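Local coordinates for alpha-glucosidase (Bacteroides thetaiotaomicron, PDB 5XFM), which acts as a calcium-binding glycoside hydrolase of family 97 with both beta-L-arabinopyranosidase and alpha-galactosidase activity, at residues 509-517 with 632-640; 596-606 with 617-628. The protein carries 1 engineered substitution. All coordinates share one frame; numbering follows the deposited sequence.

In the fold
Contacts 1 and 2 share the C-terminal antiparallel sheet. Contact 1 joins that sheet to helix 512-521 of the glycoside hydrolase 97 catalytic region, of the TIM-barrel type. Contact 2 joins the hairpin at one edge of the sheet to the start of strand 627-632, which pairs with strand 590-595. Their centres are about 19 Å apart. They meet because strands 636-641 and 603-609 are neighbours. C640 CB packs 3.7 Å from F599 CE2, and I638 CG2 is 4.1 Å from L606 CD1. Contact 2 lies farther out, its centre about 31 Å from the centre of the chain against about 23 Å for contact 1. The calcium ion is bound by E174, E452 and E458, outside both contacts.

Contact 1. Residues 509-517 with 632-640; sequences RTTDVFQLA and IRPQGGILC
Q635 meets R509, T510 and T511 where the loop before helix 512-517 passes the turn leading into strand 636-640. Q635 O accepts from T511 N at 3.1 Å, with the donor nearly in line with the C=O bond (172°). The Q635 side chain starts with CB 3.4 Å from R509 O. CG stays by the same oxygen, at 3.8 Å. A bend at chi2 (-67°) then brings OE1 to 3.6 Å from T510 CG2. That methyl also sits 3.5 Å above the F514 ring, over its centre. G636 O lies at the edge of the same ring, near its plane.

The helix belongs to the TIM-barrel-type region and packs on the C-terminal sheet. Its axis crosses that of the strand at 55° and comes within 5.8 Å. T511 is the N-cap. Its OG1 accepts from F514 N and is also hydrogen-bonded to D609 OD1, while D609 OD2 accepts from G637 N. One carboxylate thus ties the helix start to the strand. A valine in place of T511 would probably leave F514 N without its cap and D609 OD1 without this partner. G637 suits the close crossing, since a CB there would come within 3.0 Å of F514 CA. V513 CG1 presses on G637 O at 3.2 Å. Farther along, L639 CD1 touches L516 at CB and the backbone oxygen, and F546 of helix 541-549 touches both leucines.

Contact 2. Residues 596-606 with 617-628; sequences LEMFAGKTVAL and LTSLKVKENGKV
V604 and L620 form a hydrogen-bonded antiparallel pair in the hairpin. V604 N gives to L620 O, and L620 N returns the bond to V604 O, each at 2.9 Å. L606 and T618 form the next such pair. The two bonds differ in aim: T618 N approaches L606 O in the carbonyl plane, but L606 N comes from 38° above that of T618 O. Beyond K621, V622 N gives a nearly straight bond to K602 O (174°, 2.8 Å). The T603-K621 and A605-S619 pairs are non-hydrogen-bonded. On their face the K621 chain runs alongside T603, with CE 3.3 Å from T603 OG1.

Past the hairpin the chain turns back. G626 N closes the type I turn on K623 O, and N625 OD1 accepts from K627 N in an Asx turn. G626 O is then taken by L596 N, again nearly straight. At its backbone angles a CB on G626 would jam against the preceding carbonyl.

V604 CG2 lies by L620, 3.9 Å from its CB. CG1, set beside the backbone N (chi1 -60°), sits 3.4 Å above one face of the F599 ring, toward its rim. M598 CB lies over the opposite face. L596 CD1 meets V628 CG2 at 3.6 Å.

Strand 615-621 forms one edge of the six-stranded sheet within this chain. A605 bonds through its backbone to I641 in strand 636-641. F599 and L596 pack on L580 of strand 577-584.

Contact 1. Residues 509-517 with 632-640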
loop_
_atom_site.group_PDB
_atom_site.type_symbol
_atom_site.label_atom_id
_atom_site.label_comp_id
_atom_site.label_asym_id
_atom_site.label_seq_id
_atom_site.Cartn_x
_atom_site.Cartn_y
_atom_site.Cartn_z
ATOM N N ARG A 509 -9.673 -15.225 16.153
ATOM C CA ARG A 509 -9.165 -16.586 16.007
ATOM C C ARG A 509 -7.670 -16.691 16.259
ATOM O O ARG A 509 -7.126 -17.791 16.361
ATOM C CB ARG A 509 -9.474 -17.116 14.610
ATOM C CG ARG A 509 -10.948 -17.170 14.298
ATOM C CD ARG A 509 -11.670 -18.034 15.316
ATOM N NE ARG A 509 -12.983 -18.431 14.824
ATOM C CZ ARG A 509 -13.979 -18.851 15.596
ATOM N NH1 ARG A 509 -13.818 -18.926 16.912
ATOM N NH2 ARG A 509 -15.138 -19.193 15.047
ATOM N N THR A 510 -7.016 -15.539 16.367
ATOM C CA THR A 510 -5.571 -15.477 16.534
ATOM C C THR A 510 -5.185 -15.118 17.966
ATOM O O THR A 510 -6.015 -14.656 18.744
ATOM C CB THR A 510 -4.954 -14.447 15.578
ATOM O OG1 THR A 510 -5.670 -13.212 15.695
ATOM C CG2 THR A 510 -5.035 -14.936 14.142
ATOM N N THR A 511 -3.920 -15.333 18.307
ATOM C CA THR A 511 -3.441 -15.095 19.666
ATOM C C THR A 511 -3.009 -13.649 19.919
ATOM O O THR A 511 -2.841 -12.861 18.984
ATOM C CB THR A 511 -2.277 -16.028 20.001
ATOM O OG1 THR A 511 -1.153 -15.713 19.164
ATOM C CG2 THR A 511 -2.685 -17.471 19.766
ATOM N N ASP A 512 -2.832 -13.310 21.192
ATOM C CA ASP A 512 -2.393 -11.975 21.565
ATOM C C ASP A 512 -1.028 -11.673 20.961
ATOM O O ASP A 512 -0.801 -10.580 20.439
ATOM C CB ASP A 512 -2.336 -11.823 23.087
ATOM C CG ASP A 512 -3.698 -11.944 23.742
ATOM O OD1 ASP A 512 -4.699 -12.078 23.010
ATOM O OD2 ASP A 512 -3.768 -11.894 24.991
ATOM N N VAL A 513 -0.128 -12.646 21.014
ATOM C CA VAL A 513 1.222 -12.435 20.505
ATOM C C VAL A 513 1.188 -12.285 18.982
ATOM O O VAL A 513 1.953 -11.504 18.419
ATOM C CB VAL A 513 2.174 -13.577 20.920
ATOM C CG1 VAL A 513 3.541 -13.377 20.298
ATOM C CG2 VAL A 513 2.321 -13.601 22.431
ATOM N N PHE A 514 0.283 -13.009 18.326
ATOM C CA PHE A 514 -0.008 -12.775 16.909
ATOM C C PHE A 514 -0.311 -11.295 16.668
ATOM O O PHE A 514 0.263 -10.661 15.781
ATOM C CB PHE A 514 -1.184 -13.643 16.443
ATOM C CG PHE A 514 -1.573 -13.432 14.999
ATOM C CD1 PHE A 514 -2.348 -12.341 14.618
ATOM C CD2 PHE A 514 -1.190 -14.344 14.025
ATOM C CE1 PHE A 514 -2.702 -12.147 13.297
ATOM C CE2 PHE A 514 -1.547 -14.158 12.697
ATOM C CZ PHE A 514 -2.302 -13.058 12.333
ATOM N N GLN A 515 -1.239 -10.764 17.454
ATOM C CA GLN A 515 -1.650 -9.369 17.336
ATOM C C GLN A 515 -0.508 -8.392 17.554
ATOM O O GLN A 515 -0.413 -7.388 16.851
ATOM C CB GLN A 515 -2.792 -9.062 18.314
ATOM C CG GLN A 515 -4.053 -9.852 18.038
ATOM C CD GLN A 515 -4.659 -9.472 16.695
ATOM O OE1 GLN A 515 -4.773 -8.289 16.366
ATOM N NE2 GLN A 515 -5.055 -10.471 15.916
ATOM N N LEU A 516 0.310 -8.650 18.572
ATOM C CA LEU A 516 1.468 -7.817 18.871
ATOM C C LEU A 516 2.453 -7.836 17.686
ATOM O O LEU A 516 2.948 -6.792 17.251
ATOM C CB LEU A 516 2.137 -8.286 20.170
ATOM C CG LEU A 516 1.264 -8.294 21.442
ATOM C CD1 LEU A 516 2.073 -8.674 22.674
ATOM C CD2 LEU A 516 0.538 -6.971 21.683
ATOM N N ALA A 517 2.703 -9.033 17.160
ATOM C CA ALA A 517 3.554 -9.232 15.993
ATOM C C ALA A 517 3.038 -8.444 14.798
ATOM O O ALA A 517 3.812 -7.955 13.972
ATOM C CB ALA A 517 3.641 -10.713 15.645
ATOM N N ILE A 632 6.095 -22.125 16.142
ATOM C CA ILE A 632 4.933 -21.249 16.183
ATOM C C ILE A 632 3.650 -22.039 15.937
ATOM O O ILE A 632 3.466 -22.629 14.869
ATOM C CB ILE A 632 5.043 -20.115 15.144
ATOM C CG1 ILE A 632 6.410 -19.432 15.227
ATOM C CG2 ILE A 632 3.913 -19.114 15.324
ATOM C CD1 ILE A 632 6.740 -18.562 14.023
ATOM N N ARG A 633 2.775 -22.054 16.937
ATOM C CA ARG A 633 1.469 -22.689 16.825
ATOM C C ARG A 633 0.639 -22.030 15.727
ATOM O O ARG A 633 0.884 -20.875 15.373
ATOM C CB ARG A 633 0.735 -22.636 18.171
ATOM C CG ARG A 633 0.087 -21.304 18.506
ATOM C CD ARG A 633 -0.583 -21.370 19.874
ATOM N NE ARG A 633 -1.900 -21.999 19.820
ATOM C CZ ARG A 633 -2.482 -22.599 20.853
ATOM N NH1 ARG A 633 -1.861 -22.654 22.024
ATOM N NH2 ARG A 633 -3.682 -23.147 20.716
ATOM N N PRO A 634 -0.314 -22.781 15.150
ATOM C CA PRO A 634 -1.264 -22.205 14.191
ATOM C C PRO A 634 -2.028 -21.015 14.772
ATOM O O PRO A 634 -2.390 -21.038 15.951
ATOM C CB PRO A 634 -2.207 -23.376 13.889
ATOM C CG PRO A 634 -1.383 -24.593 14.171
ATOM C CD PRO A 634 -0.561 -24.219 15.363
ATOM N N GLN A 635 -2.249 -19.993 13.944
ATOM C CA GLN A 635 -2.913 -18.753 14.356
ATOM C C GLN A 635 -2.103 -18.027 15.428
ATOM O O GLN A 635 -2.633 -17.180 16.154
ATOM C CB GLN A 635 -4.338 -19.031 14.857
ATOM C CG GLN A 635 -5.169 -19.894 13.915
ATOM C CD GLN A 635 -5.488 -19.194 12.608
ATOM O OE1 GLN A 635 -5.900 -18.034 12.598
ATOM N NE2 GLN A 635 -5.271 -19.888 11.494
ATOM N N GLY A 636 -0.820 -18.366 15.525
ATOM C CA GLY A 636 0.040 -17.780 16.534
ATOM C C GLY A 636 1.193 -16.970 15.963
ATOM O O GLY A 636 1.352 -16.844 14.737
ATOM N N GLY A 637 2.008 -16.432 16.868
ATOM C CA GLY A 637 3.110 -15.570 16.496
ATOM C C GLY A 637 4.219 -15.510 17.529
ATOM O O GLY A 637 4.091 -16.031 18.640
ATOM N N ILE A 638 5.309 -14.850 17.150
ATOM C CA ILE A 638 6.497 -14.706 17.983
ATOM C C ILE A 638 7.097 -13.331 17.734
ATOM O O ILE A 638 7.065 -12.832 16.602
ATOM C CB ILE A 638 7.547 -15.812 17.690
ATOM C CG1 ILE A 638 7.340 -17.003 18.620
ATOM C CG2 ILE A 638 8.968 -15.298 17.865
ATOM C CD1 ILE A 638 8.027 -18.261 18.156
ATOM N N LEU A 639 7.610 -12.698 18.786
ATOM C CA LEU A 639 8.221 -11.389 18.616
ATOM C C LEU A 639 9.523 -11.291 19.437
ATOM O O LEU A 639 9.511 -11.547 20.632
ATOM C CB LEU A 639 7.210 -10.312 19.014
ATOM C CG LEU A 639 7.273 -8.871 18.507
ATOM C CD1 LEU A 639 6.228 -8.051 19.249
ATOM C CD2 LEU A 639 8.646 -8.233 18.603
ATOM N N CYS A 640 10.638 -10.937 18.794
ATOM C CA CYS A 640 11.926 -10.750 19.483
ATOM C C CYS A 640 12.400 -9.297 19.428
ATOM O O CYS A 640 12.412 -8.697 18.364
ATOM C CB CYS A 640 13.015 -11.641 18.870
ATOM S SG CYS A 640 12.670 -13.407 18.837
#

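Contact 2. Residues 596-606 with 617-628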
loop_
_atom_site.group_PDB
_atom_site.type_symbol
_atom_site.label_atom_id
_atom_site.label_comp_id
_atom_site.label_asym_id
_atom_site.label_seq_id
_atom_site.Cartn_x
_atom_site.Cartn_y
_atom_site.Cartn_z
ATOM N N LEU A 596 19.861 -15.074 12.492
ATOM C CA LEU A 596 19.544 -13.692 12.830
ATOM C C LEU A 596 20.782 -12.885 13.196
ATOM O O LEU A 596 21.112 -12.753 14.372
ATOM C CB LEU A 596 18.523 -13.638 13.968
ATOM C CG LEU A 596 17.226 -14.418 13.739
ATOM C CD1 LEU A 596 16.258 -14.188 14.883
ATOM C CD2 LEU A 596 16.591 -14.033 12.410
ATOM N N GLU A 597 21.472 -12.374 12.179
ATOM C CA GLU A 597 22.635 -11.507 12.373
ATOM C C GLU A 597 22.305 -10.396 13.368
ATOM O O GLU A 597 23.117 -10.067 14.233
ATOM C CB GLU A 597 23.100 -10.914 11.041
ATOM C CG GLU A 597 23.971 -9.673 11.184
ATOM C CD GLU A 597 24.374 -9.075 9.848
ATOM O OE1 GLU A 597 24.019 -9.658 8.802
ATOM O OE2 GLU A 597 25.052 -8.023 9.846
ATOM N N MET A 598 21.102 -9.840 13.224
ATOM C CA MET A 598 20.540 -8.836 14.127
ATOM C C MET A 598 20.910 -9.037 15.590
ATOM O O MET A 598 21.375 -8.119 16.264
ATOM C CB MET A 598 19.006 -8.854 14.050
ATOM C CG MET A 598 18.400 -9.309 12.735
ATOM S SD MET A 598 18.556 -8.068 11.445
ATOM C CE MET A 598 17.500 -8.780 10.191
ATOM N N PHE A 599 20.670 -10.247 16.075
ATOM C CA PHE A 599 20.746 -10.528 17.498
ATOM C C PHE A 599 22.066 -11.155 17.931
ATOM O O PHE A 599 22.209 -11.547 19.088
ATOM C CB PHE A 599 19.572 -11.421 17.877
ATOM C CG PHE A 599 18.242 -10.792 17.594
ATOM C CD1 PHE A 599 18.044 -9.442 17.827
ATOM C CD2 PHE A 599 17.202 -11.534 17.067
ATOM C CE1 PHE A 599 16.827 -8.848 17.562
ATOM C CE2 PHE A 599 15.978 -10.944 16.800
ATOM C CZ PHE A 599 15.794 -9.598 17.048
ATOM N N ALA A 600 23.009 -11.241 16.990
ATOM C CA ALA A 600 24.424 -11.531 17.257
ATOM C C ALA A 600 24.650 -12.515 18.404
ATOM O O ALA A 600 24.239 -13.667 18.329
ATOM C CB ALA A 600 25.174 -10.229 17.536
ATOM N N GLY A 601 25.289 -12.040 19.468
ATOM C CA GLY A 601 25.496 -12.823 20.673
ATOM C C GLY A 601 24.827 -12.095 21.820
ATOM O O GLY A 601 25.476 -11.716 22.796
ATOM N N LYS A 602 23.515 -11.919 21.708
ATOM C CA LYS A 602 22.783 -11.035 22.606
ATOM C C LYS A 602 21.630 -11.714 23.343
ATOM O O LYS A 602 21.220 -12.830 23.012
ATOM C CB LYS A 602 22.249 -9.851 21.796
ATOM C CG LYS A 602 23.338 -9.018 21.136
ATOM C CD LYS A 602 22.747 -7.846 20.370
ATOM C CE LYS A 602 23.795 -7.179 19.490
ATOM N NZ LYS A 602 23.253 -5.982 18.795
ATOM N N THR A 603 21.113 -11.019 24.348
ATOM C CA THR A 603 19.926 -11.468 25.055
ATOM C C THR A 603 18.733 -10.666 24.585
ATOM O O THR A 603 18.665 -9.459 24.814
ATOM C CB THR A 603 20.066 -11.307 26.585
ATOM O OG1 THR A 603 21.208 -12.034 27.057
ATOM C CG2 THR A 603 18.811 -11.803 27.293
ATOM N N VAL A 604 17.786 -11.332 23.936
ATOM C CA VAL A 604 16.641 -10.629 23.383
ATOM C C VAL A 604 15.399 -10.857 24.235
ATOM O O VAL A 604 15.281 -11.883 24.914
ATOM C CB VAL A 604 16.354 -11.070 21.931
ATOM C CG1 VAL A 604 17.549 -10.774 21.040
ATOM C CG2 VAL A 604 16.004 -12.550 21.877
ATOM N N ALA A 605 14.478 -9.895 24.187
ATOM C CA ALA A 605 13.173 -10.045 24.824
ATOM C C ALA A 605 12.278 -10.875 23.920
ATOM O O ALA A 605 12.112 -10.552 22.742
ATOM C CB ALA A 605 12.544 -8.687 25.105
ATOM N N LEU A 606 11.698 -11.939 24.465
ATOM C CA LEU A 606 10.920 -12.859 23.648
ATOM C C LEU A 606 9.449 -12.917 24.052
ATOM O O LEU A 606 9.108 -13.275 25.179
ATOM C CB LEU A 606 11.529 -14.261 23.723
ATOM C CG LEU A 606 10.697 -15.405 23.147
ATOM C CD1 LEU A 606 10.515 -15.210 21.658
ATOM C CD2 LEU A 606 11.330 -16.758 23.449
ATOM N N LEU A 617 6.171 -13.381 28.167
ATOM C CA LEU A 617 7.415 -12.658 27.947
ATOM C C LEU A 617 8.568 -13.279 28.727
ATOM O O LEU A 617 8.552 -13.326 29.958
ATOM C CB LEU A 617 7.254 -11.190 28.348
ATOM C CG LEU A 617 8.532 -10.350 28.394
ATOM C CD1 LEU A 617 9.122 -10.166 27.003
ATOM C CD2 LEU A 617 8.247 -9.009 29.048
ATOM N N THR A 618 9.567 -13.763 28.002
ATOM C CA THR A 618 10.760 -14.325 28.617
ATOM C C THR A 618 11.998 -13.697 27.992
ATOM O O THR A 618 11.899 -12.710 27.261
ATOM C CB THR A 618 10.820 -15.853 28.464
ATOM O OG1 THR A 618 10.692 -16.198 27.080
ATOM C CG2 THR A 618 9.699 -16.506 29.233
ATOM N N SER A 619 13.162 -14.272 28.276
ATOM C CA SER A 619 14.399 -13.833 27.640
ATOM C C SER A 619 14.983 -14.975 26.826
ATOM O O SER A 619 14.733 -16.145 27.123
ATOM C CB SER A 619 15.419 -13.363 28.674
ATOM O OG SER A 619 16.037 -14.473 29.303
ATOM N N LEU A 620 15.758 -14.639 25.800
ATOM C CA LEU A 620 16.391 -15.664 24.982
ATOM C C LEU A 620 17.806 -15.268 24.565
ATOM O O LEU A 620 18.010 -14.230 23.937
ATOM C CB LEU A 620 15.541 -15.953 23.740
ATOM C CG LEU A 620 16.065 -17.008 22.762
ATOM C CD1 LEU A 620 16.141 -18.373 23.436
ATOM C CD2 LEU A 620 15.208 -17.070 21.503
ATOM N N LYS A 621 18.779 -16.098 24.931
ATOM C CA LYS A 621 20.169 -15.894 24.531
ATOM C C LYS A 621 20.432 -16.433 23.137
ATOM O O LYS A 621 20.282 -17.629 22.881
ATOM C CB LYS A 621 21.141 -16.550 25.517
ATOM C CG LYS A 621 21.427 -15.746 26.777
ATOM C CD LYS A 621 20.244 -15.585 27.710
ATOM C CE LYS A 621 20.658 -14.728 28.900
ATOM N NZ LYS A 621 19.563 -14.465 29.867
ATOM N N VAL A 622 20.828 -15.541 22.237
ATOM C CA VAL A 622 21.163 -15.937 20.879
ATOM C C VAL A 622 22.686 -15.972 20.775
ATOM O O VAL A 622 23.358 -14.975 21.024
ATOM C CB VAL A 622 20.561 -14.967 19.849
ATOM C CG1 VAL A 622 20.990 -15.344 18.435
ATOM C CG2 VAL A 622 19.042 -14.954 19.971
ATOM N N LYS A 623 23.215 -17.139 20.422
ATOM C CA LYS A 623 24.659 -17.370 20.378
ATOM C C LYS A 623 25.301 -16.687 19.155
ATOM O O LYS A 623 24.601 -16.343 18.209
ATOM C CB LYS A 623 24.922 -18.884 20.437
ATOM C CG LYS A 623 26.346 -19.359 20.190
ATOM C CD LYS A 623 27.252 -18.740 21.253
ATOM C CE LYS A 623 28.291 -19.691 21.774
ATOM N NZ LYS A 623 27.815 -20.239 23.079
ATOM N N GLU A 624 26.627 -16.534 19.172
ATOM C CA GLU A 624 27.401 -15.829 18.145
ATOM C C GLU A 624 27.159 -16.286 16.714
ATOM O O GLU A 624 27.410 -15.544 15.765
ATOM C CB GLU A 624 28.894 -15.978 18.467
ATOM C CG GLU A 624 29.504 -14.802 19.188
ATOM C CD GLU A 624 29.245 -13.501 18.456
ATOM O OE1 GLU A 624 29.645 -13.396 17.277
ATOM O OE2 GLU A 624 28.629 -12.592 19.049
ATOM N N ASN A 625 26.662 -17.504 16.565
ATOM C CA ASN A 625 26.296 -18.014 15.259
ATOM C C ASN A 625 25.007 -17.398 14.708
ATOM O O ASN A 625 24.784 -17.402 13.501
ATOM C CB ASN A 625 26.188 -19.537 15.329
ATOM C CG ASN A 625 25.263 -20.002 16.441
ATOM O OD1 ASN A 625 24.474 -19.224 16.977
ATOM N ND2 ASN A 625 25.360 -21.279 16.796
ATOM N N GLY A 626 24.167 -16.853 15.585
ATOM C CA GLY A 626 22.929 -16.242 15.130
ATOM C C GLY A 626 21.839 -17.292 15.004
ATOM O O GLY A 626 20.769 -17.036 14.451
ATOM N N LYS A 627 22.134 -18.486 15.507
ATOM C CA LYS A 627 21.240 -19.631 15.409
ATOM C C LYS A 627 20.044 -19.552 16.344
ATOM O O LYS A 627 20.174 -19.835 17.535
ATOM C CB LYS A 627 22.001 -20.917 15.746
ATOM C CG LYS A 627 22.776 -21.532 14.597
ATOM C CD LYS A 627 22.360 -20.969 13.255
ATOM C CE LYS A 627 23.324 -21.414 12.169
ATOM N NZ LYS A 627 23.128 -20.624 10.924
ATOM N N VAL A 628 18.894 -19.129 15.829
ATOM C CA VAL A 628 17.665 -19.167 16.624
ATOM C C VAL A 628 16.788 -20.328 16.154
ATOM O O VAL A 628 16.723 -20.612 14.966
ATOM C CB VAL A 628 16.885 -17.842 16.533
ATOM C CG1 VAL A 628 15.603 -17.912 17.346
ATOM C CG2 VAL A 628 17.754 -16.696 17.030
#